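Local coordinates for membrane protein, putative (Geobacter sulfurreducens PCA, PDB 2QYB) that is a putative membrane protein of the sodium:solute symporter family, represented here by its GAF domain, and may combine transport with phosphatase activity, at residues Met93-Pro96 against Leu97-Glu100. Numbering follows the deposited sequence.
Sequences MTKP and LTRE
The K95 carbonyl opens the first turn of helix 96-104 by accepting the amide of R99, N to O 2.8 Å at a fairly straight 158°, and one residue further on the amide of E100 reaches P96 O at 3.0 Å. This is a helix N-terminus in the GAF domain, with K95 at the N-cap and P96 as the first helical residue, where its lack of an amide hydrogen costs the helix no backbone bond. The two bonds differ in approach: R99 N lies 21° from the plane of the K95 carbonyl, whereas E100 N sits above that of P96.

M93, a selenomethionine in this crystal, folds back over the start of the helix and is the buried member of the group. SE lies against the backbone of R99, 3.8 Å from CA, and the bend at the last torsion (chi3 81°) turns CE to the methyl CG2 of T98. The M93 and T98 side chains run at about a right angle to each other. R99 holds CB close to the K95 carbonyl oxygen and then extends from CG to NE. Its CD passes M93 O at 3.9 Å, while the guanidinium travels on to Q91, whose carbonyl oxygen takes a hydrogen bond from NE. The arginine thus ties the helix to the chain leading out of strand 85-87.

M93 and K95 both touch Y74 of helix 74-81, and NZ of K95 is hydrogen-bonded to the carbonyl oxygen of E72, just before that helix. Nearer its backbone, the same lysine places CB 3.8 Å from CB of T98, with the threonine hydroxyl OG1 also facing that methylene at 3.9 Å.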
loop_
_atom_site.group_PDB
_atom_site.type_symbol
_atom_site.label_atom_id
_atom_site.label_comp_id
_atom_site.label_asym_id
_atom_site.label_seq_id
_atom_site.Cartn_x
_atom_site.Cartn_y
_atom_site.Cartn_z
HETATM N N MSE A 93 -12.346 -24.137 16.615
HETATM C CA MSE A 93 -10.981 -23.974 17.125
HETATM C C MSE A 93 -10.865 -24.381 18.569
HETATM O O MSE A 93 -11.806 -24.225 19.351
HETATM C CB MSE A 93 -10.591 -22.508 17.063
HETATM C CG MSE A 93 -10.454 -21.944 15.674
HETATM SE SE MSE A 93 -10.201 -20.036 15.809
HETATM C CE MSE A 93 -8.313 -20.078 16.201
ATOM N N THR A 94 -9.683 -24.858 18.934
ATOM C CA THR A 94 -9.404 -25.290 20.293
ATOM C C THR A 94 -8.706 -24.207 21.186
ATOM O O THR A 94 -8.433 -24.473 22.352
ATOM C CB THR A 94 -8.531 -26.580 20.264
ATOM O OG1 THR A 94 -7.255 -26.272 19.700
ATOM C CG2 THR A 94 -9.194 -27.668 19.404
ATOM N N LYS A 95 -8.414 -23.021 20.648
ATOM C CA LYS A 95 -7.862 -21.939 21.445
ATOM C C LYS A 95 -9.020 -21.016 21.820
ATOM O O LYS A 95 -9.539 -20.268 20.985
ATOM C CB LYS A 95 -6.825 -21.172 20.652
ATOM C CG LYS A 95 -5.462 -21.811 20.596
ATOM C CD LYS A 95 -4.628 -21.212 19.482
ATOM C CE LYS A 95 -3.390 -22.092 19.193
ATOM N NZ LYS A 95 -2.486 -22.194 20.392
ATOM N N PRO A 96 -9.466 -21.097 23.074
ATOM C CA PRO A 96 -10.753 -20.463 23.338
ATOM C C PRO A 96 -10.772 -18.930 23.331
ATOM O O PRO A 96 -11.729 -18.352 22.837
ATOM C CB PRO A 96 -11.179 -21.051 24.691
ATOM C CG PRO A 96 -9.936 -21.664 25.306
ATOM C CD PRO A 96 -8.901 -21.801 24.241
ATOM N N LEU A 97 -9.750 -18.270 23.865
ATOM C CA LEU A 97 -9.719 -16.801 23.819
ATOM C C LEU A 97 -9.483 -16.278 22.399
ATOM O O LEU A 97 -10.140 -15.355 21.953
ATOM C CB LEU A 97 -8.644 -16.231 24.758
ATOM C CG LEU A 97 -8.583 -14.702 24.621
ATOM C CD1 LEU A 97 -9.871 -14.051 25.247
ATOM C CD2 LEU A 97 -7.317 -14.189 25.202
ATOM N N THR A 98 -8.511 -16.865 21.726
ATOM C CA THR A 98 -8.200 -16.538 20.361
ATOM C C THR A 98 -9.457 -16.722 19.501
ATOM O O THR A 98 -9.881 -15.799 18.817
ATOM C CB THR A 98 -7.035 -17.434 19.847
ATOM O OG1 THR A 98 -5.913 -17.354 20.752
ATOM C CG2 THR A 98 -6.624 -17.062 18.423
ATOM N N ARG A 99 -10.083 -17.890 19.581
ATOM C CA ARG A 99 -11.369 -18.112 18.914
ATOM C C ARG A 99 -12.360 -17.003 19.206
ATOM O O ARG A 99 -12.944 -16.406 18.292
ATOM C CB ARG A 99 -11.964 -19.422 19.390
ATOM C CG ARG A 99 -13.404 -19.689 19.005
ATOM C CD ARG A 99 -13.833 -20.943 19.749
ATOM N NE ARG A 99 -15.152 -21.416 19.393
ATOM C CZ ARG A 99 -16.309 -20.963 19.906
ATOM N NH1 ARG A 99 -16.315 -19.982 20.817
ATOM N NH2 ARG A 99 -17.486 -21.499 19.505
ATOM N N GLU A 100 -12.541 -16.699 20.484
ATOM C CA GLU A 100 -13.471 -15.650 20.840
ATOM C C GLU A 100 -13.090 -14.298 20.176
ATOM O O GLU A 100 -13.959 -13.591 19.659
ATOM C CB GLU A 100 -13.550 -15.547 22.368
ATOM C CG GLU A 100 -14.598 -14.599 22.886
ATOM C CD GLU A 100 -16.011 -14.991 22.483
ATOM O OE1 GLU A 100 -16.286 -16.213 22.285
ATOM O OE2 GLU A 100 -16.849 -14.056 22.384
#